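Local atomic coordinates of GDP-perosamine synthase (Caulobacter crescentus, PDB entry 3BN1), a protein that catalyses the pyridoxal phosphate-dependent transfer of an amino group from L-glutamate to GDP-4-keto-6-deoxy-D-mannose, yielding GDP-perosamine for bacterial O-antigen. Residues 9-15 with 350-356; 17-23 with 243-248; 65-69 with 179-183; 84-89 with 319-324. All coordinates share one frame; numbering follows the deposited sequence.

Contact 1: residues 9-15 with 350-356; sequences ISVAAPR and LPTHAGL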
# COMPACT_ATOMS: atom_id res chain seq x y z
N ILE A 9 -18.77 24.44 -0.66
CA ILE A 9 -18.70 23.79 0.62
C ILE A 9 -18.40 22.32 0.24
O ILE A 9 -19.13 21.69 -0.55
CB ILE A 9 -20.07 24.03 1.33
CG1 ILE A 9 -20.05 25.39 2.07
CG2 ILE A 9 -20.41 22.87 2.26
CD1 ILE A 9 -21.47 25.96 2.26
N SER A 10 -17.30 21.77 0.77
CA SER A 10 -16.94 20.37 0.51
C SER A 10 -17.43 19.45 1.62
O SER A 10 -17.54 19.88 2.76
CB SER A 10 -15.44 20.18 0.29
OG SER A 10 -14.71 21.35 0.54
N VAL A 11 -17.80 18.21 1.30
CA VAL A 11 -18.30 17.29 2.36
C VAL A 11 -17.30 17.04 3.49
O VAL A 11 -17.70 16.85 4.64
CB VAL A 11 -18.81 15.89 1.85
CG1 VAL A 11 -20.22 15.95 1.30
CG2 VAL A 11 -17.83 15.17 0.97
N ALA A 12 -16.01 17.08 3.17
CA ALA A 12 -14.93 16.85 4.10
C ALA A 12 -13.76 17.68 3.63
O ALA A 12 -13.86 18.36 2.62
CB ALA A 12 -14.57 15.42 4.12
N ALA A 13 -12.67 17.61 4.36
CA ALA A 13 -11.47 18.39 4.06
C ALA A 13 -10.51 18.29 5.25
O ALA A 13 -10.90 18.45 6.42
CB ALA A 13 -11.84 19.85 3.81
N PRO A 14 -9.26 17.98 4.96
CA PRO A 14 -8.26 17.83 6.01
C PRO A 14 -8.01 19.15 6.74
O PRO A 14 -7.78 20.22 6.14
CB PRO A 14 -6.99 17.42 5.23
CG PRO A 14 -7.45 17.00 3.88
CD PRO A 14 -8.64 17.88 3.63
N ARG A 15 -8.04 19.07 8.06
CA ARG A 15 -7.69 20.23 8.85
C ARG A 15 -6.29 19.96 9.40
O ARG A 15 -6.10 19.22 10.36
CB ARG A 15 -8.68 20.43 9.98
CG ARG A 15 -8.57 21.81 10.54
CD ARG A 15 -9.91 22.18 11.02
NE ARG A 15 -9.76 23.23 12.00
CZ ARG A 15 -9.82 24.51 11.68
NH1 ARG A 15 -10.07 24.85 10.41
NH2 ARG A 15 -9.66 25.45 12.60
N LEU A 350 -24.28 14.53 4.43
CA LEU A 350 -24.20 15.99 4.27
C LEU A 350 -22.81 16.49 4.72
O LEU A 350 -22.14 15.83 5.50
CB LEU A 350 -25.22 16.63 5.23
CG LEU A 350 -26.71 16.45 4.90
CD1 LEU A 350 -27.64 17.12 5.95
CD2 LEU A 350 -26.83 16.99 3.48
N PRO A 351 -22.35 17.67 4.27
CA PRO A 351 -21.04 18.18 4.72
C PRO A 351 -20.89 18.14 6.26
O PRO A 351 -21.73 18.63 7.05
CB PRO A 351 -21.01 19.63 4.25
CG PRO A 351 -21.92 19.64 3.05
CD PRO A 351 -23.04 18.60 3.36
N THR A 352 -19.74 17.58 6.65
CA THR A 352 -19.39 17.41 8.06
C THR A 352 -17.90 17.34 8.12
O THR A 352 -17.28 16.38 7.66
CB THR A 352 -19.93 16.03 8.58
OG1 THR A 352 -21.12 15.66 7.84
CG2 THR A 352 -20.30 16.14 10.03
N HIS A 353 -17.31 18.41 8.63
CA HIS A 353 -15.85 18.48 8.77
C HIS A 353 -15.50 19.66 9.66
O HIS A 353 -16.32 20.57 9.82
CB HIS A 353 -15.03 18.43 7.42
CG HIS A 353 -15.19 19.63 6.53
ND1 HIS A 353 -14.59 20.85 6.79
CD2 HIS A 353 -15.93 19.81 5.41
CE1 HIS A 353 -14.96 21.72 5.88
NE2 HIS A 353 -15.75 21.11 5.01
N ALA A 354 -14.30 19.65 10.21
CA ALA A 354 -13.86 20.66 11.16
C ALA A 354 -13.74 22.06 10.66
O ALA A 354 -13.70 22.95 11.50
CB ALA A 354 -12.54 20.25 11.92
N GLY A 355 -13.67 22.27 9.35
CA GLY A 355 -13.55 23.63 8.81
C GLY A 355 -14.91 24.33 8.57
O GLY A 355 -14.94 25.50 8.18
N LEU A 356 -16.03 23.66 8.82
CA LEU A 356 -17.36 24.28 8.56
C LEU A 356 -17.84 25.26 9.62
O LEU A 356 -17.74 24.97 10.82
CB LEU A 356 -18.45 23.21 8.39
CG LEU A 356 -18.05 22.19 7.33
CD1 LEU A 356 -19.09 21.16 7.61
CD2 LEU A 356 -18.28 22.90 5.95
O HOH W 1 -16.10 23.07 3.00
O HOH W 2 -12.11 17.63 9.40
O HOH W 3 -11.51 20.74 7.74
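The imidazole of H353 is sandwiched: A13 CB stands over one face, 4.1 Å from the ring centroid and almost on the ring normal, while L356 CG covers the centre of the opposite face. Turning CG between its own backbone N and carbonyl carbon (chi1 68°) brings the ring in beneath the 9-15 chain. The carbonyl oxygens of S10 and V11 meet the ring at its edge, S10 O lying 3.1 Å from H353 CD2. Both ring nitrogens are engaged as well. ND1 accepts the amide of G355 at 3.1 Å, a bond formed inside the type I turn from H353 to L356, and also meets a water that donates to A13 O; NE2 shares another water with S10 N. A small residue such as A13 suits this place, since a single methyl fills the ring face and lets the backbone run close by.

In the aminotransferase fold of this family, the contact lays the N-terminal loop ahead of helix 20-30 against the link between strand 347-350 and the C-terminal helix 358-371. One backbone bond pins the two loops, T352 N to V11 O at 3.0 Å and nearly straight (173°). Beside it, I9 crosses P351 at about a right angle, its CG2 branch resting 3.7 Å from P351 CG; the compact proline ring offers a rigid apolar surface. At the other end R15 reaches across with its aliphatic part, CD touching A354 CB at 3.4 Å, and A354 O sits over one face of the guanidinium, toward its rim.

Contact 2: residues 17-23 with 243-248; sequences DGNERDY and LAQLER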
# COMPACT_ATOMS: atom_id res chain seq x y z
N ASP A 17 -4.15 21.72 11.23
CA ASP A 17 -3.97 22.93 12.02
C ASP A 17 -3.20 22.73 13.33
O ASP A 17 -3.33 23.53 14.25
CB ASP A 17 -5.34 23.56 12.30
CG ASP A 17 -6.17 22.75 13.28
OD1 ASP A 17 -5.88 21.55 13.50
OD2 ASP A 17 -7.13 23.32 13.84
N GLY A 18 -2.36 21.69 13.33
CA GLY A 18 -1.45 21.32 14.40
C GLY A 18 0.01 21.34 13.88
O GLY A 18 0.38 22.22 13.06
N ASN A 19 0.81 20.37 14.37
CA ASN A 19 2.22 20.17 14.03
C ASN A 19 2.58 19.33 12.79
O ASN A 19 3.70 18.81 12.69
CB ASN A 19 2.88 19.45 15.21
CG ASN A 19 2.97 20.33 16.40
OD1 ASN A 19 3.00 21.56 16.26
ND2 ASN A 19 2.85 19.75 17.57
N GLU A 20 1.65 19.15 11.86
CA GLU A 20 1.86 18.29 10.69
C GLU A 20 3.06 18.75 9.86
O GLU A 20 4.01 17.99 9.60
CB GLU A 20 0.54 18.21 9.87
CG GLU A 20 -0.62 17.57 10.69
CD GLU A 20 -1.56 18.60 11.30
OE1 GLU A 20 -1.21 19.82 11.22
OE2 GLU A 20 -2.62 18.20 11.88
N ARG A 21 3.03 20.04 9.54
CA ARG A 21 4.08 20.67 8.77
C ARG A 21 5.36 20.49 9.54
O ARG A 21 6.31 19.88 9.06
CB ARG A 21 3.75 22.13 8.53
CG ARG A 21 4.40 22.78 7.32
CD ARG A 21 4.51 24.33 7.52
NE ARG A 21 4.57 25.10 6.26
CZ ARG A 21 5.54 25.96 5.96
NH1 ARG A 21 5.57 26.60 4.79
NH2 ARG A 21 6.48 26.20 6.86
N ASP A 22 5.40 20.96 10.78
CA ASP A 22 6.61 20.79 11.58
C ASP A 22 7.17 19.36 11.56
O ASP A 22 8.36 19.16 11.26
CB ASP A 22 6.48 21.41 12.99
CG ASP A 22 7.60 20.95 13.96
OD1 ASP A 22 8.78 21.30 13.80
OD2 ASP A 22 7.29 20.23 14.94
N TYR A 23 6.35 18.36 11.91
CA TYR A 23 6.81 16.99 11.97
C TYR A 23 7.29 16.48 10.61
O TYR A 23 8.35 15.86 10.48
CB TYR A 23 5.71 16.10 12.54
CG TYR A 23 5.34 16.34 13.99
CD1 TYR A 23 5.92 17.34 14.73
CD2 TYR A 23 4.38 15.57 14.62
CE1 TYR A 23 5.57 17.52 16.06
CE2 TYR A 23 3.99 15.78 15.90
CZ TYR A 23 4.63 16.74 16.64
OH TYR A 23 4.34 16.96 17.97
N LEU A 243 0.52 11.75 13.71
CA LEU A 243 0.75 11.99 15.10
C LEU A 243 0.27 13.39 15.41
O LEU A 243 -0.41 13.65 16.42
CB LEU A 243 2.27 11.88 15.29
CG LEU A 243 2.61 12.08 16.77
CD1 LEU A 243 1.78 11.22 17.74
CD2 LEU A 243 4.12 12.03 17.10
N ALA A 244 0.62 14.31 14.52
CA ALA A 244 0.17 15.70 14.72
C ALA A 244 -1.38 15.77 14.70
O ALA A 244 -1.99 16.55 15.44
CB ALA A 244 0.77 16.61 13.65
N GLN A 245 -2.02 14.95 13.88
CA GLN A 245 -3.50 14.96 13.84
C GLN A 245 -4.02 14.45 15.16
O GLN A 245 -4.99 15.00 15.69
CB GLN A 245 -4.01 14.01 12.76
CG GLN A 245 -3.80 14.57 11.39
CD GLN A 245 -4.96 15.49 10.97
OE1 GLN A 245 -6.06 15.03 10.64
NE2 GLN A 245 -4.72 16.81 11.07
N LEU A 246 -3.41 13.35 15.64
CA LEU A 246 -3.90 12.75 16.87
C LEU A 246 -3.74 13.65 18.08
O LEU A 246 -4.58 13.60 18.98
CB LEU A 246 -3.33 11.35 17.13
CG LEU A 246 -3.67 10.39 18.29
CD1 LEU A 246 -5.12 9.96 18.46
CD2 LEU A 246 -2.76 9.14 18.28
N GLU A 247 -2.66 14.43 18.11
CA GLU A 247 -2.46 15.39 19.20
C GLU A 247 -3.63 16.36 19.30
O GLU A 247 -3.84 16.99 20.32
CB GLU A 247 -1.21 16.23 18.92
CG GLU A 247 0.09 15.46 18.93
CD GLU A 247 1.26 16.30 18.40
OE1 GLU A 247 1.02 17.27 17.64
OE2 GLU A 247 2.43 15.98 18.71
N ARG A 248 -4.38 16.51 18.23
CA ARG A 248 -5.45 17.47 18.30
C ARG A 248 -6.77 16.78 18.08
O ARG A 248 -7.73 17.43 17.70
CB ARG A 248 -5.19 18.56 17.26
CG ARG A 248 -4.29 19.70 17.82
CD ARG A 248 -4.04 20.82 16.85
NE ARG A 248 -5.27 21.52 16.51
CZ ARG A 248 -5.85 22.40 17.31
NH1 ARG A 248 -6.97 23.00 16.92
NH2 ARG A 248 -5.31 22.67 18.49
O HOH W 4 -0.44 18.70 16.32
O HOH W 5 -4.11 18.75 14.17
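E20 OE2 accepts a hydrogen bond from Q245 NE2 at 2.6 Å, fairly straight (159°), and a water lies 2.8 Å from OE2 as a probable second partner. E20 OE2 lies in the amide plane of Q245, while NE2 comes to it from above the carboxylate plane. E20 can offer this end because its chain bends at chi2 (99°), folding back so that OE1 accepts the amide of G18 and helps fix the loop that leads into the helix. Q245 NE2 has R15 O as a second acceptor, so the glutamine amide ties the helix to that loop too.

The second polar tie is a salt bridge. R248 grips D17 side-on, NE to OD1 and NH1 to OD2, each at 3.1 Å; the carboxylate and guanidinium planes stand 77° apart, and both oxygens are met from above their plane. Glycine suits position 18, where R248 CD passes 3.6 Å from G18 CA. N19 ND2 adds a weak bond to E247 OE1, and a water accepts the N19 amide and donates to A244 O.

Between these polar groups A244 is the small residue that allows close approach: its CB comes 3.2 Å from E20 N, at the first turn of the helix, and 3.9 Å from Y23 CD2. L243 CD2 packs against Y23 CE2.

The start of helix 20-30 thus docks on the last turn of helix 236-247, where R248 leads into helix 249-266. Helix 38-51 packs against L243 and L246, and R21 faces away to form a salt bridge with D29 of the second subunit.

Contact 3: residues 65-69 with 179-183; sequences ALHLA and CATFS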
# COMPACT_ATOMS: atom_id res chain seq x y z
N ALA A 65 -4.93 -2.56 5.68
CA ALA A 65 -5.09 -2.78 7.09
C ALA A 65 -6.06 -3.95 7.21
O ALA A 65 -5.79 -4.96 7.87
CB ALA A 65 -5.71 -1.53 7.75
N LEU A 66 -7.23 -3.80 6.59
CA LEU A 66 -8.17 -4.90 6.67
C LEU A 66 -7.59 -6.21 6.16
O LEU A 66 -7.69 -7.25 6.80
CB LEU A 66 -9.39 -4.52 5.83
CG LEU A 66 -10.33 -3.59 6.58
CD1 LEU A 66 -11.44 -2.97 5.61
CD2 LEU A 66 -10.98 -4.31 7.77
N HIS A 67 -7.04 -6.17 4.95
CA HIS A 67 -6.43 -7.37 4.36
C HIS A 67 -5.42 -7.95 5.34
O HIS A 67 -5.46 -9.15 5.65
CB HIS A 67 -5.76 -7.09 2.95
CG HIS A 67 -5.19 -8.32 2.28
ND1 HIS A 67 -4.16 -8.26 1.35
CD2 HIS A 67 -5.53 -9.63 2.37
CE1 HIS A 67 -3.88 -9.50 0.93
NE2 HIS A 67 -4.70 -10.34 1.54
N LEU A 68 -4.50 -7.11 5.80
CA LEU A 68 -3.49 -7.59 6.70
C LEU A 68 -4.10 -8.26 7.94
O LEU A 68 -3.70 -9.36 8.34
CB LEU A 68 -2.61 -6.41 7.13
CG LEU A 68 -1.48 -6.76 8.12
CD1 LEU A 68 -0.52 -7.79 7.47
CD2 LEU A 68 -0.75 -5.47 8.41
N ALA A 69 -5.05 -7.60 8.61
CA ALA A 69 -5.59 -8.21 9.84
C ALA A 69 -6.28 -9.57 9.56
O ALA A 69 -6.19 -10.54 10.35
CB ALA A 69 -6.59 -7.21 10.45
N CYS A 179 -9.60 -7.59 16.79
CA CYS A 179 -8.70 -6.55 16.29
C CYS A 179 -9.62 -5.58 15.58
O CYS A 179 -10.86 -5.75 15.58
CB CYS A 179 -7.62 -7.07 15.33
SG CYS A 179 -8.36 -8.00 13.93
N ALA A 180 -9.06 -4.50 15.07
CA ALA A 180 -9.95 -3.54 14.38
C ALA A 180 -9.05 -2.78 13.45
O ALA A 180 -7.83 -2.73 13.68
CB ALA A 180 -10.51 -2.54 15.38
N THR A 181 -9.67 -2.09 12.49
CA THR A 181 -8.89 -1.28 11.55
C THR A 181 -9.48 0.13 11.42
O THR A 181 -10.67 0.40 11.70
CB THR A 181 -8.78 -1.95 10.18
OG1 THR A 181 -10.09 -1.96 9.64
CG2 THR A 181 -8.38 -3.43 10.32
N PHE A 182 -8.58 1.02 11.04
CA PHE A 182 -8.90 2.41 10.83
C PHE A 182 -8.27 2.91 9.55
O PHE A 182 -7.24 2.39 9.07
CB PHE A 182 -8.34 3.29 11.95
CG PHE A 182 -8.91 2.97 13.29
CD1 PHE A 182 -8.34 1.95 14.08
CD2 PHE A 182 -9.98 3.70 13.78
CE1 PHE A 182 -8.90 1.63 15.32
CE2 PHE A 182 -10.45 3.52 15.07
CZ PHE A 182 -9.94 2.44 15.85
N SER A 183 -8.87 3.97 9.06
CA SER A 183 -8.43 4.62 7.82
C SER A 183 -8.07 6.09 8.07
O SER A 183 -8.82 6.84 8.71
CB SER A 183 -9.58 4.66 6.83
OG SER A 183 -9.17 5.44 5.70
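Apolar contacts between small side chains dominate. A65 CB meets T181 CB at 3.9 Å, and one turn further along the helix A69 CB rests 4.0 Å from C179 SG, with T181 CG2 also close to it. The spacing matches two periodicities: residues four apart in the helix face the same way, as do residues two apart in the strand, so A65 and A69 look onto T181 and C179. Alanine suits the helix here because it lets the backbone settle low over the sheet, the axes of the two segments passing 8.3 Å apart.

These elements belong to the large domain of the aminotransferase fold, in which helices cover a mixed seven-stranded sheet. Helix 62-72 runs nearly antiparallel to strand 179-183 (162°), which lies between strands 155-159 and 196-200 and bonds to both through its backbone. F182 points to the other side of the sheet, where its ring meets F47 edge-to-face.

A methyl-to-hydroxyl contact is the second kind. L66 crosses T181 at about a right angle, and its CD2 branch touches T181 OG1 at 3.1 Å, a close approach. With chi1 66° placing T181 OG1 between the backbone N and the carbonyl carbon, OG1 and CG2 both face the helix, CG2 lying 3.7 Å from L66 CD2 and 3.9 Å from A65 O. Beyond T181, S183 OG bonds the phosphate of the pyridoxal-modified lysine at position 188.

Contact 4: residues 84-89 with 319-324; sequences PSLTYI and VFHPMH. With AKG (2-oxoglutaric acid), chain G.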
# COMPACT_ATOMS: atom_id res chain seq x y z
N PRO A 84 -21.63 -6.49 6.56
CA PRO A 84 -22.87 -5.84 6.15
C PRO A 84 -22.81 -5.49 4.65
O PRO A 84 -21.77 -5.13 4.12
CB PRO A 84 -22.93 -4.57 7.00
CG PRO A 84 -21.55 -4.37 7.55
CD PRO A 84 -20.89 -5.72 7.59
N SER A 85 -23.93 -5.65 3.96
CA SER A 85 -24.01 -5.26 2.54
C SER A 85 -23.82 -3.75 2.47
O SER A 85 -23.14 -3.27 1.57
CB SER A 85 -25.37 -5.58 1.92
OG SER A 85 -25.33 -5.46 0.50
N LEU A 86 -24.38 -3.02 3.45
CA LEU A 86 -24.20 -1.56 3.53
C LEU A 86 -22.89 -1.15 4.17
O LEU A 86 -22.78 -1.11 5.41
CB LEU A 86 -25.34 -0.88 4.28
CG LEU A 86 -25.41 0.66 4.05
CD1 LEU A 86 -25.87 0.96 2.60
CD2 LEU A 86 -26.40 1.34 4.99
N THR A 87 -21.91 -0.86 3.32
CA THR A 87 -20.54 -0.49 3.75
C THR A 87 -19.74 -0.04 2.52
O THR A 87 -20.18 -0.20 1.37
CB THR A 87 -19.77 -1.65 4.47
OG1 THR A 87 -18.48 -1.19 4.93
CG2 THR A 87 -19.52 -2.85 3.56
N TYR A 88 -18.53 0.43 2.80
CA TYR A 88 -17.59 0.79 1.75
C TYR A 88 -17.01 -0.57 1.27
O TYR A 88 -16.77 -1.50 2.03
CB TYR A 88 -16.49 1.69 2.30
CG TYR A 88 -15.54 1.99 1.18
CD1 TYR A 88 -15.98 2.67 0.04
CD2 TYR A 88 -14.21 1.54 1.26
CE1 TYR A 88 -15.10 2.99 -0.95
CE2 TYR A 88 -13.34 1.84 0.28
CZ TYR A 88 -13.79 2.50 -0.83
OH TYR A 88 -12.90 2.72 -1.84
N ILE A 89 -16.81 -0.68 -0.04
CA ILE A 89 -16.52 -1.94 -0.63
C ILE A 89 -15.26 -2.62 -0.17
O ILE A 89 -15.14 -3.85 -0.31
CB ILE A 89 -16.41 -1.82 -2.12
CG1 ILE A 89 -16.61 -3.20 -2.79
CG2 ILE A 89 -15.12 -1.07 -2.45
CD1 ILE A 89 -16.84 -3.09 -4.32
N VAL A 319 -25.47 7.59 0.30
CA VAL A 319 -25.03 6.56 1.24
C VAL A 319 -24.47 5.43 0.34
O VAL A 319 -24.90 5.20 -0.79
CB VAL A 319 -26.23 6.10 2.09
CG1 VAL A 319 -26.09 4.70 2.57
CG2 VAL A 319 -26.33 7.08 3.29
N PHE A 320 -23.49 4.72 0.83
CA PHE A 320 -22.88 3.66 0.03
C PHE A 320 -23.88 2.76 -0.61
O PHE A 320 -24.90 2.44 0.01
CB PHE A 320 -22.14 2.74 0.99
CG PHE A 320 -21.06 3.44 1.75
CD1 PHE A 320 -19.94 3.88 1.06
CD2 PHE A 320 -21.10 3.55 3.14
CE1 PHE A 320 -18.91 4.52 1.71
CE2 PHE A 320 -20.00 4.15 3.86
CZ PHE A 320 -18.94 4.65 3.14
N HIS A 321 -23.55 2.29 -1.82
CA HIS A 321 -24.46 1.36 -2.50
C HIS A 321 -24.25 0.04 -1.85
O HIS A 321 -23.09 -0.36 -1.69
CB HIS A 321 -24.12 1.18 -4.01
CG HIS A 321 -24.19 2.43 -4.80
ND1 HIS A 321 -25.15 3.40 -4.56
CD2 HIS A 321 -23.39 2.92 -5.78
CE1 HIS A 321 -24.94 4.43 -5.36
NE2 HIS A 321 -23.89 4.16 -6.12
N PRO A 322 -25.33 -0.68 -1.56
CA PRO A 322 -25.17 -1.99 -0.96
C PRO A 322 -24.29 -2.86 -1.90
O PRO A 322 -24.44 -2.82 -3.12
CB PRO A 322 -26.62 -2.50 -0.89
CG PRO A 322 -27.45 -1.28 -0.66
CD PRO A 322 -26.74 -0.22 -1.51
N MET A 323 -23.44 -3.69 -1.31
CA MET A 323 -22.55 -4.52 -2.14
C MET A 323 -23.31 -5.34 -3.16
O MET A 323 -22.86 -5.56 -4.28
CB MET A 323 -21.92 -5.62 -1.27
CG MET A 323 -21.05 -5.06 -0.14
SD MET A 323 -19.55 -4.20 -0.68
CE MET A 323 -20.33 -2.47 -1.23
N HIS A 324 -24.36 -5.97 -2.67
CA HIS A 324 -25.08 -6.94 -3.48
C HIS A 324 -25.72 -6.29 -4.70
O HIS A 324 -26.35 -6.96 -5.51
CB HIS A 324 -26.09 -7.80 -2.58
CG HIS A 324 -27.30 -7.05 -2.13
ND1 HIS A 324 -27.22 -6.02 -1.21
CD2 HIS A 324 -28.60 -7.10 -2.53
CE1 HIS A 324 -28.42 -5.49 -1.04
NE2 HIS A 324 -29.28 -6.13 -1.83
C1 AKG G . -15.04 7.59 0.71
O1 AKG G . -15.08 8.08 -0.45
O2 AKG G . -15.87 7.93 1.59
C2 AKG G . -13.98 6.62 1.05
O5 AKG G . -13.86 6.24 2.20
C3 AKG G . -13.11 6.11 -0.08
C4 AKG G . -11.97 5.27 0.45
C5 AKG G . -10.91 5.17 -0.62
O3 AKG G . -9.90 4.45 -0.38
O4 AKG G . -11.10 5.80 -1.83
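The ring of F320 lies flat against the backbone joining T87 and Y88: Y88 N sits 3.9 Å above the centre of the ring and T87 C nearer its rim. Y88 N is buried here without a polar partner in the model, and the flat phenyl can lie closely over this peptide. In this aminotransferase fold the 84-89 loop leaves strand 80-84 of the large sheet, and 319-324 leaves strand 317-318 of the smaller one, so the contact joins two domains beside the active site. F320 CE1 also touches Y88 CB, while the phenol of Y88 leads away, covering 2-oxoglutarate with one face; Q215 and R233 of the second subunit bond that ligand.

L86 reaches across with CD1, 3.7 Å from V319 CG1. M323 is bent at chi2 and chi3, which brings its sulfur onto the loop, as an unbranched, flexible chain can: SD packs 3.8 Å from I89 CG1. M323 N bonds S85 O at 2.9 Å, meeting that oxygen from 40° out of its carbonyl plane. E341 holds H324 NE2; S85 OG and H324 ND1, either the possible donor, share a 2.6 Å hydrogen bond, with OG in the ring plane.

In the fold
Contacts 3 and 4 are buried, contacts 1 and 2 only partly so, and the chemistry follows. Contact 3, a helix laid on the central sheet, relies on small apolar side chains; contact 2, which joins two helices nearer the surface, relies on charged and amide groups and water. Contacts 1 and 4 both bring loops together, each with one backbone bond and an aromatic ring as centrepiece, but waters line the histidine of contact 1 whereas contact 4 is buried and reaches the ligand. Contacts 1 and 2 touch through R15 and Q245. Contacts 2 and 4 lie on opposite sides of the chain's centre, about 32 Å apart between centres, yet both reach the second subunit.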